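Local coordinates for pentacotripeptide-repeat region of PRORP domain-containing protein (Brachypodium distachyon, PDB 4ME2) that probably binds RNA sequence-specifically, with group II introns of the chloroplast as likely targets, through a solenoid of helix-turn-helix pentatricopeptide repeats, at residues S46-H51 with G78-A83; A83-A88 with L105-A110; T172-A177 with W188-A193; V209-M214 with E225-L230. All blocks are in the same frame, centred on the assembly; numbering follows the deposited sequence.

Overall arrangement
The four contacts follow one another along an all-helical solenoid. Contacts 1 and 2 occupy the N-terminal side of the chain's centre; contacts 3 and 4 lie on the opposite side. Contacts 1 and 2 share Ala83 and helix 82-94, their centres about 9 Å apart. The centres of contacts 3 and 4 are about 11 Å apart, and these two touch directly, side chains of helices 168-180 and 184-197 meeting those of 204-216 and 220-236. Contacts 1 and 2 are both partly buried: contact 1 is a sparse meeting of a leucine with a helix start, contact 2 aliphatic packing between two helices. Contacts 3 and 4 are buried, the former carried by branched side chains and the latter by a close alanine-valine approach.

Contact 1: S46-H51 with G78-A83; sequences STEAIH and GRLLRA
With its CG set opposite the carbonyl carbon (chi1 -65°), the side chain of Leu80 reaches from the linker before helix 82-94 to the first turn of helix 47-59, where it meets CB of Glu48. Glu48 has an unusual first torsion, 31°, well off a staggered position, and bends again at chi2; the chain therefore turns its carboxylate away from the leucine and presents only its base. Leu80 CD2 is the atom that does the touching: it lies 4.0 Å from Glu48 CB and 3.8 Å from Glu48 O, so one methyl rests on both the side-chain root and the backbone of that turn. No hydrogen bond crosses between the two segments. The setting is the start of an alpha-solenoid of helix-turn-helix repeats, in which the first helix packs against the helix two further along the chain. Ser46 is the N-cap of helix 47-59, and its OG takes the amide of Ala49 in a fairly straight capping bond (Ser46 OG to Ala49 N 3.2 Å, 157° at the hydrogen). The same OG also makes a probable hydrogen bond to Asp84 OD1, which ties the cap to the first turn of helix 82-94. The other carboxylate oxygen of Asp84, OD2, packs against the aliphatic part of Glu48 at its CG. The second methyl of Leu80, CD1, packs against the backbone of Leu85 on the same helix.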
# COMPACT_ATOMS: atom_id res chain seq x y z
N SER A 46 -24.51 1.72 4.81
CA SER A 46 -25.77 1.03 4.58
C SER A 46 -26.04 0.01 5.68
O SER A 46 -25.16 -0.30 6.49
CB SER A 46 -25.72 0.32 3.25
OG SER A 46 -24.70 -0.67 3.26
N THR A 47 -27.25 -0.52 5.69
CA THR A 47 -27.60 -1.59 6.60
C THR A 47 -26.64 -2.78 6.47
O THR A 47 -26.12 -3.27 7.47
CB THR A 47 -29.03 -2.07 6.36
OG1 THR A 47 -29.93 -0.99 6.62
CG2 THR A 47 -29.37 -3.24 7.28
N GLU A 48 -26.40 -3.22 5.25
CA GLU A 48 -25.53 -4.38 5.04
C GLU A 48 -24.07 -4.10 5.45
O GLU A 48 -23.41 -5.00 5.96
CB GLU A 48 -25.63 -4.96 3.63
CG GLU A 48 -25.96 -3.97 2.52
CD GLU A 48 -27.39 -3.48 2.58
OE1 GLU A 48 -28.33 -4.30 2.55
OE2 GLU A 48 -27.58 -2.25 2.64
N ALA A 49 -23.59 -2.88 5.23
CA ALA A 49 -22.23 -2.52 5.65
C ALA A 49 -22.12 -2.55 7.17
O ALA A 49 -21.18 -3.13 7.72
CB ALA A 49 -21.83 -1.16 5.11
N ILE A 50 -23.08 -1.93 7.85
CA ILE A 50 -23.09 -1.93 9.32
C ILE A 50 -23.06 -3.35 9.88
O ILE A 50 -22.27 -3.66 10.78
CB ILE A 50 -24.30 -1.15 9.88
CG1 ILE A 50 -24.12 0.35 9.64
CG2 ILE A 50 -24.47 -1.43 11.37
CD1 ILE A 50 -25.24 1.21 10.16
N HIS A 51 -23.93 -4.21 9.35
CA HIS A 51 -23.96 -5.61 9.77
C HIS A 51 -22.63 -6.28 9.55
O HIS A 51 -22.17 -7.02 10.42
CB HIS A 51 -25.08 -6.38 9.07
CG HIS A 51 -26.45 -6.14 9.67
ND1 HIS A 51 -27.59 -6.31 8.96
CD2 HIS A 51 -26.83 -5.74 10.95
CE1 HIS A 51 -28.65 -6.03 9.75
NE2 HIS A 51 -28.18 -5.68 10.96
N GLY A 78 -17.69 -10.93 2.43
CA GLY A 78 -17.64 -11.59 1.13
C GLY A 78 -18.88 -11.54 0.27
O GLY A 78 -18.83 -11.89 -0.91
N ARG A 79 -20.01 -11.12 0.84
CA ARG A 79 -21.26 -11.02 0.08
C ARG A 79 -21.56 -9.59 -0.37
O ARG A 79 -22.54 -9.35 -1.09
CB ARG A 79 -22.45 -11.57 0.89
CG ARG A 79 -22.26 -12.95 1.52
CD ARG A 79 -22.10 -14.06 0.49
NE ARG A 79 -22.43 -15.37 1.05
CZ ARG A 79 -22.07 -16.54 0.51
NH1 ARG A 79 -21.36 -16.57 -0.61
NH2 ARG A 79 -22.42 -17.68 1.10
N LEU A 80 -20.74 -8.63 0.06
CA LEU A 80 -21.02 -7.21 -0.17
C LEU A 80 -20.71 -6.75 -1.58
O LEU A 80 -19.68 -7.12 -2.15
CB LEU A 80 -20.22 -6.34 0.80
CG LEU A 80 -20.51 -6.43 2.30
CD1 LEU A 80 -19.50 -5.58 3.06
CD2 LEU A 80 -21.93 -5.98 2.63
N LEU A 81 -21.59 -5.92 -2.13
CA LEU A 81 -21.32 -5.19 -3.38
C LEU A 81 -20.28 -4.10 -3.13
O LEU A 81 -20.01 -3.74 -1.97
CB LEU A 81 -22.61 -4.57 -3.94
CG LEU A 81 -23.79 -5.50 -4.22
CD1 LEU A 81 -24.99 -4.67 -4.64
CD2 LEU A 81 -23.46 -6.53 -5.28
N ARG A 82 -19.70 -3.58 -4.21
CA ARG A 82 -18.59 -2.63 -4.11
C ARG A 82 -18.81 -1.53 -3.09
O ARG A 82 -18.01 -1.35 -2.18
CB ARG A 82 -18.29 -2.00 -5.48
CG ARG A 82 -17.06 -1.09 -5.49
CD ARG A 82 -17.02 -0.20 -6.73
NE ARG A 82 -18.26 0.55 -6.86
CZ ARG A 82 -18.53 1.70 -6.24
NH1 ARG A 82 -17.62 2.28 -5.47
NH2 ARG A 82 -19.71 2.28 -6.41
N ALA A 83 -19.90 -0.78 -3.26
CA ALA A 83 -20.16 0.39 -2.43
C ALA A 83 -20.19 0.03 -0.94
O ALA A 83 -19.61 0.73 -0.12
CB ALA A 83 -21.45 1.08 -2.85

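Contact 2: A83-A88 with L105-A110; sequences ADLLAA and LHVARA
Apolar packing between Leu85 and the pair Val107 and Ala108 carries the contact. Leu85 holds its CG opposite the backbone N (chi1 -180°), which sends CD2 across to helix 98-109. There that methyl sits 3.6 Å from Ala108 CA, close against the backbone, and 3.9 Å from Val107 CG1. The small side chain of Ala108 permits this approach, its CB lying 3.9 Å from Leu85 CD2. Leu86 adds a looser touch at the margin, with CD2 4.5 Å from Ala108 CB. The two helices form an antiparallel hairpin of the helix-turn-helix type that builds pentatricopeptide repeats; the short axes of 83-88 and 105-109 approach to 9.9 Å at 155°. Trp113, in the loop that follows, contacts Leu85, Leu86 and Ala108.

Polar interactions lie off the shared face, within helix 98-109. Arg109 NH1 donates to His106 ND1 at 3.0 Å, a bent bond (137°) that arrives near the imidazole plane but is tilted from the guanidinium plane. Since ND1 accepts, the ring is probably neutral with its proton on NE2. A salt bridge from Arg109 NE to Glu149 OE1 anchors the same guanidinium to helix 133-151.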
# COMPACT_ATOMS: atom_id res chain seq x y z
N ALA A 83 -19.90 -0.78 -3.26
CA ALA A 83 -20.16 0.39 -2.43
C ALA A 83 -20.19 0.03 -0.94
O ALA A 83 -19.61 0.73 -0.12
CB ALA A 83 -21.45 1.08 -2.85
N ASP A 84 -20.86 -1.08 -0.62
CA ASP A 84 -20.98 -1.53 0.76
C ASP A 84 -19.64 -2.03 1.31
O ASP A 84 -19.31 -1.78 2.48
CB ASP A 84 -22.06 -2.61 0.88
CG ASP A 84 -23.45 -2.08 0.54
OD1 ASP A 84 -23.79 -0.95 0.95
OD2 ASP A 84 -24.21 -2.80 -0.15
N LEU A 85 -18.86 -2.72 0.48
CA LEU A 85 -17.55 -3.19 0.93
C LEU A 85 -16.63 -2.03 1.28
O LEU A 85 -15.99 -2.02 2.33
CB LEU A 85 -16.89 -4.11 -0.11
CG LEU A 85 -15.51 -4.66 0.29
CD1 LEU A 85 -15.55 -5.34 1.65
CD2 LEU A 85 -14.95 -5.61 -0.75
N LEU A 86 -16.55 -1.05 0.38
CA LEU A 86 -15.72 0.12 0.60
C LEU A 86 -16.22 0.94 1.79
O LEU A 86 -15.41 1.54 2.49
CB LEU A 86 -15.62 0.97 -0.67
CG LEU A 86 -14.98 0.29 -1.89
CD1 LEU A 86 -15.12 1.17 -3.12
CD2 LEU A 86 -13.51 -0.04 -1.63
N ALA A 87 -17.53 0.97 2.00
CA ALA A 87 -18.09 1.70 3.14
C ALA A 87 -17.73 1.01 4.45
O ALA A 87 -17.40 1.67 5.43
CB ALA A 87 -19.60 1.86 3.02
N ALA A 88 -17.79 -0.32 4.45
CA ALA A 88 -17.40 -1.12 5.62
C ALA A 88 -15.92 -0.92 5.94
O ALA A 88 -15.54 -0.72 7.10
CB ALA A 88 -17.70 -2.59 5.41
N LEU A 105 -9.60 -4.28 3.03
CA LEU A 105 -8.87 -3.88 1.81
C LEU A 105 -8.49 -5.10 0.98
O LEU A 105 -8.70 -5.10 -0.24
CB LEU A 105 -7.63 -3.04 2.15
CG LEU A 105 -6.74 -2.60 0.97
CD1 LEU A 105 -7.53 -1.78 -0.04
CD2 LEU A 105 -5.52 -1.83 1.46
N HIS A 106 -7.94 -6.12 1.61
CA HIS A 106 -7.52 -7.32 0.88
C HIS A 106 -8.67 -8.07 0.24
O HIS A 106 -8.50 -8.65 -0.84
CB HIS A 106 -6.67 -8.23 1.75
CG HIS A 106 -5.27 -7.73 1.95
ND1 HIS A 106 -4.44 -7.44 0.93
CD2 HIS A 106 -4.55 -7.49 3.12
CE1 HIS A 106 -3.25 -7.04 1.42
NE2 HIS A 106 -3.33 -7.07 2.76
N VAL A 107 -9.84 -8.04 0.87
CA VAL A 107 -11.04 -8.57 0.23
C VAL A 107 -11.34 -7.74 -1.02
O VAL A 107 -11.57 -8.30 -2.09
CB VAL A 107 -12.27 -8.59 1.18
CG1 VAL A 107 -13.51 -9.07 0.44
CG2 VAL A 107 -12.01 -9.49 2.39
N ALA A 108 -11.30 -6.41 -0.90
CA ALA A 108 -11.58 -5.54 -2.05
C ALA A 108 -10.61 -5.81 -3.20
O ALA A 108 -11.00 -5.81 -4.38
CB ALA A 108 -11.53 -4.08 -1.65
N ARG A 109 -9.34 -6.04 -2.86
CA ARG A 109 -8.28 -6.20 -3.86
C ARG A 109 -8.52 -7.39 -4.80
O ARG A 109 -7.99 -7.40 -5.91
CB ARG A 109 -6.91 -6.32 -3.19
CG ARG A 109 -6.39 -5.05 -2.53
CD ARG A 109 -4.99 -5.23 -1.93
NE ARG A 109 -4.12 -5.84 -2.94
CZ ARG A 109 -3.74 -7.11 -2.96
NH1 ARG A 109 -4.08 -7.93 -1.98
NH2 ARG A 109 -3.00 -7.56 -3.96
N ALA A 110 -9.31 -8.36 -4.35
CA ALA A 110 -9.61 -9.56 -5.15
C ALA A 110 -10.89 -9.44 -5.99
O ALA A 110 -11.22 -10.35 -6.75
CB ALA A 110 -9.68 -10.79 -4.26

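Contact 3: T172-A177 with W188-A193; sequences TRLVRA and WRVYEA
Neither aromatic ring of helix 184-197 enters the seam where Val190 meets Leu174 and Val175; both turn toward the following helices. Glu192 CB lies over one face of the Trp188 indole, 3.9 Å above the plane and displaced toward its rim. The far end of the indole, at CH2, packs on Glu225 CB of helix 220-236, while Tyr191 likewise leads its ring away and its OH makes a probable hydrogen bond to Asp229 OD2 on that same helix.

The seam itself is wholly aliphatic. Helices 168-180 and 184-197 are consecutive, joined by a short turn, and form a helix-turn-helix hairpin within the solenoid of a pentatricopeptide-repeat protein. Val175 CG2 meets Val190 CG1 at 3.7 Å, the two side chains lying alongside each other with their ends running opposite ways. In Val190 it is the methyl opposite the backbone N (CG1, chi1 170°) that faces Val175, which leaves Val190 CG2 to meet Leu174 CD2 at 4.3 Å. No hydrogen bond joins the two segments.

Further layers bury the residues of this seam: Leu174 packs on Tyr121, Val125 and Phe146, and Val190 on Val143. The other methyl of Val175, CG1, lies against the sulfur of Met210 on helix 204-216.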
# COMPACT_ATOMS: atom_id res chain seq x y z
N THR A 172 4.36 8.78 -5.40
CA THR A 172 5.26 9.50 -4.49
C THR A 172 4.63 9.62 -3.10
O THR A 172 5.34 9.56 -2.09
CB THR A 172 5.66 10.88 -5.05
OG1 THR A 172 6.26 10.72 -6.34
CG2 THR A 172 6.67 11.56 -4.12
N ARG A 173 3.31 9.78 -3.05
CA ARG A 173 2.58 9.81 -1.79
C ARG A 173 2.77 8.52 -1.00
O ARG A 173 2.99 8.56 0.21
CB ARG A 173 1.08 10.02 -2.02
CG ARG A 173 0.69 11.46 -2.32
CD ARG A 173 -0.79 11.71 -2.13
NE ARG A 173 -1.20 11.70 -0.72
CZ ARG A 173 -0.96 12.70 0.14
NH1 ARG A 173 -0.32 13.79 -0.25
NH2 ARG A 173 -1.38 12.59 1.40
N LEU A 174 2.69 7.38 -1.69
CA LEU A 174 2.93 6.09 -1.06
C LEU A 174 4.37 5.99 -0.54
O LEU A 174 4.60 5.54 0.59
CB LEU A 174 2.60 4.94 -2.02
CG LEU A 174 2.98 3.54 -1.54
CD1 LEU A 174 2.28 3.17 -0.24
CD2 LEU A 174 2.65 2.51 -2.61
N VAL A 175 5.32 6.42 -1.36
CA VAL A 175 6.73 6.34 -0.98
C VAL A 175 7.03 7.26 0.21
O VAL A 175 7.73 6.88 1.14
CB VAL A 175 7.67 6.64 -2.18
CG1 VAL A 175 9.09 6.86 -1.70
CG2 VAL A 175 7.61 5.52 -3.20
N ARG A 176 6.47 8.47 0.18
CA ARG A 176 6.55 9.40 1.32
C ARG A 176 6.01 8.76 2.60
O ARG A 176 6.61 8.87 3.67
CB ARG A 176 5.69 10.64 1.04
CG ARG A 176 6.42 11.93 0.71
CD ARG A 176 5.40 13.04 0.47
NE ARG A 176 4.96 13.71 1.70
CZ ARG A 176 4.08 14.70 1.75
NH1 ARG A 176 3.52 15.15 0.64
NH2 ARG A 176 3.75 15.24 2.91
N ALA A 177 4.86 8.12 2.47
CA ALA A 177 4.21 7.52 3.63
C ALA A 177 5.07 6.39 4.19
O ALA A 177 5.24 6.28 5.40
CB ALA A 177 2.81 7.03 3.28
N TRP A 188 12.04 1.27 -0.77
CA TRP A 188 13.00 0.88 -1.79
C TRP A 188 12.37 -0.03 -2.82
O TRP A 188 12.58 0.17 -4.03
CB TRP A 188 14.22 0.24 -1.17
CG TRP A 188 15.13 -0.30 -2.22
CD1 TRP A 188 15.31 -1.62 -2.59
CD2 TRP A 188 15.95 0.48 -3.14
NE1 TRP A 188 16.19 -1.71 -3.63
CE2 TRP A 188 16.62 -0.49 -4.00
CE3 TRP A 188 16.21 1.83 -3.30
CZ2 TRP A 188 17.50 -0.09 -5.00
CZ3 TRP A 188 17.10 2.22 -4.31
CH2 TRP A 188 17.73 1.28 -5.13
N ARG A 189 11.60 -1.01 -2.37
CA ARG A 189 10.96 -1.96 -3.28
C ARG A 189 10.12 -1.22 -4.32
O ARG A 189 10.24 -1.49 -5.52
CB ARG A 189 10.11 -2.99 -2.52
CG ARG A 189 10.89 -4.18 -1.99
CD ARG A 189 10.51 -5.49 -2.68
NE ARG A 189 10.56 -5.42 -4.14
CZ ARG A 189 9.75 -6.07 -4.97
NH1 ARG A 189 8.79 -6.87 -4.51
NH2 ARG A 189 9.89 -5.93 -6.28
N VAL A 190 9.28 -0.29 -3.87
CA VAL A 190 8.43 0.49 -4.77
C VAL A 190 9.26 1.36 -5.71
O VAL A 190 9.04 1.38 -6.93
CB VAL A 190 7.45 1.40 -4.01
CG1 VAL A 190 6.76 2.36 -4.97
CG2 VAL A 190 6.42 0.58 -3.25
N TYR A 191 10.21 2.10 -5.13
CA TYR A 191 11.08 2.97 -5.92
C TYR A 191 11.83 2.19 -7.00
O TYR A 191 11.87 2.59 -8.16
CB TYR A 191 12.05 3.73 -5.01
CG TYR A 191 13.07 4.56 -5.77
CD1 TYR A 191 14.34 4.04 -6.04
CD2 TYR A 191 12.77 5.85 -6.20
CE1 TYR A 191 15.28 4.80 -6.74
CE2 TYR A 191 13.70 6.61 -6.90
CZ TYR A 191 14.95 6.08 -7.16
OH TYR A 191 15.88 6.83 -7.85
N GLU A 192 12.41 1.06 -6.61
CA GLU A 192 13.17 0.24 -7.55
C GLU A 192 12.30 -0.31 -8.67
O GLU A 192 12.64 -0.18 -9.85
CB GLU A 192 13.89 -0.90 -6.83
CG GLU A 192 14.58 -1.86 -7.77
CD GLU A 192 15.23 -3.02 -7.03
OE1 GLU A 192 16.46 -3.19 -7.16
OE2 GLU A 192 14.50 -3.75 -6.33
N ALA A 193 11.16 -0.91 -8.31
CA ALA A 193 10.28 -1.52 -9.31
C ALA A 193 9.70 -0.49 -10.29
O ALA A 193 9.73 -0.71 -11.50
CB ALA A 193 9.17 -2.32 -8.64

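Contact 4: V209-M214 with E225-L230; sequences VMAKGM and EVEADL
The last helix-turn-helix pair of the solenoid, helices 204-216 and 220-236, is drawn together where Ala211 faces Val226. Their CA atoms are 5.2 Å apart, a close approach that the small alanine allows. Val226 CG1, the methyl opposite its own backbone N (chi1 -177°), makes the closest approaches: it reaches the backbone of the other helix at Ala211 N, 3.4 Å away, and packs 3.6 Å from Ala211 CB. Met210 CB flanks the same valine, 3.8 Å from Val226 CG1 and 3.9 Å from Val226 CG2, so that both methyls of Val226 are in use.

The hairpin is antiparallel: the short axes of 209-214 and 225-230 come within 8.6 Å of each other at 154°. Beyond CB, Met210 folds back through two successive bends (chi2 and chi3 both -64°), and its end turns from Val226 to helix 184-197, where it also packs on Ala187.

At the exposed margin, the aliphatic part of Glu227 runs past Ala211, with Glu227 CG 4.2 Å from Ala211 CB; its chain is extended beyond CG. No hydrogen bond joins the two segments. Glu225 and Asp229, one helical turn apart, instead form salt bridges with Arg196 of helix 184-197, NH2 pairing with Glu225 OE2 and NH1 with Asp229 OD2.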
# COMPACT_ATOMS: atom_id res chain seq x y z
N VAL A 209 13.15 12.55 -1.52
CA VAL A 209 12.43 11.75 -0.53
C VAL A 209 13.21 10.48 -0.23
O VAL A 209 13.47 10.16 0.94
CB VAL A 209 11.01 11.37 -1.03
CG1 VAL A 209 10.37 10.33 -0.11
CG2 VAL A 209 10.13 12.60 -1.13
N MET A 210 13.61 9.79 -1.29
CA MET A 210 14.24 8.48 -1.19
C MET A 210 15.68 8.56 -0.68
O MET A 210 16.06 7.81 0.22
CB MET A 210 14.15 7.74 -2.52
CG MET A 210 12.78 7.10 -2.76
SD MET A 210 12.44 5.82 -1.53
CE MET A 210 13.74 4.66 -1.93
N ALA A 211 16.47 9.47 -1.24
CA ALA A 211 17.88 9.59 -0.84
C ALA A 211 18.03 9.90 0.65
O ALA A 211 18.82 9.26 1.34
CB ALA A 211 18.60 10.64 -1.69
N LYS A 212 17.25 10.86 1.14
CA LYS A 212 17.30 11.25 2.55
C LYS A 212 16.64 10.18 3.43
O LYS A 212 17.09 9.92 4.55
CB LYS A 212 16.65 12.62 2.75
CG LYS A 212 17.19 13.71 1.81
CD LYS A 212 16.34 14.98 1.79
CE LYS A 212 16.79 15.99 2.83
NZ LYS A 212 16.32 17.37 2.51
N GLY A 213 15.59 9.56 2.91
CA GLY A 213 14.90 8.50 3.64
C GLY A 213 15.76 7.26 3.87
O GLY A 213 15.86 6.77 4.99
N MET A 214 16.38 6.77 2.80
CA MET A 214 17.23 5.59 2.92
C MET A 214 18.37 5.83 3.90
O MET A 214 18.66 4.98 4.74
CB MET A 214 17.76 5.16 1.55
CG MET A 214 16.69 4.69 0.58
SD MET A 214 15.68 3.31 1.15
CE MET A 214 14.24 4.18 1.78
N GLU A 225 22.44 4.41 -4.19
CA GLU A 225 21.79 4.22 -5.49
C GLU A 225 20.95 5.44 -5.84
O GLU A 225 21.04 5.97 -6.95
CB GLU A 225 20.90 2.97 -5.49
CG GLU A 225 21.61 1.65 -5.23
CD GLU A 225 22.18 1.02 -6.48
OE1 GLU A 225 22.45 -0.19 -6.44
OE2 GLU A 225 22.35 1.71 -7.51
N VAL A 226 20.14 5.89 -4.89
CA VAL A 226 19.28 7.05 -5.13
C VAL A 226 20.11 8.30 -5.40
O VAL A 226 19.80 9.08 -6.30
CB VAL A 226 18.30 7.32 -3.96
CG1 VAL A 226 17.40 8.49 -4.31
CG2 VAL A 226 17.47 6.08 -3.65
N GLU A 227 21.18 8.49 -4.63
CA GLU A 227 22.06 9.63 -4.86
C GLU A 227 22.64 9.61 -6.28
O GLU A 227 22.78 10.65 -6.90
CB GLU A 227 23.17 9.70 -3.81
CG GLU A 227 22.64 9.99 -2.41
CD GLU A 227 23.74 10.10 -1.36
OE1 GLU A 227 24.93 9.91 -1.69
OE2 GLU A 227 23.41 10.38 -0.19
N ALA A 228 22.94 8.42 -6.79
CA ALA A 228 23.40 8.26 -8.17
C ALA A 228 22.30 8.70 -9.15
O ALA A 228 22.57 9.43 -10.11
CB ALA A 228 23.82 6.82 -8.42
N ASP A 229 21.07 8.26 -8.90
CA ASP A 229 19.93 8.65 -9.74
C ASP A 229 19.69 10.16 -9.69
O ASP A 229 19.46 10.79 -10.73
CB ASP A 229 18.66 7.90 -9.31
CG ASP A 229 18.76 6.39 -9.53
OD1 ASP A 229 19.65 5.94 -10.29
OD2 ASP A 229 17.94 5.66 -8.93
N LEU A 230 19.72 10.73 -8.49
CA LEU A 230 19.59 12.18 -8.31
C LEU A 230 20.69 12.94 -9.05
O LEU A 230 20.41 13.93 -9.73
CB LEU A 230 19.58 12.54 -6.82
CG LEU A 230 19.52 14.03 -6.46
CD1 LEU A 230 18.40 14.75 -7.20
CD2 LEU A 230 19.40 14.22 -4.96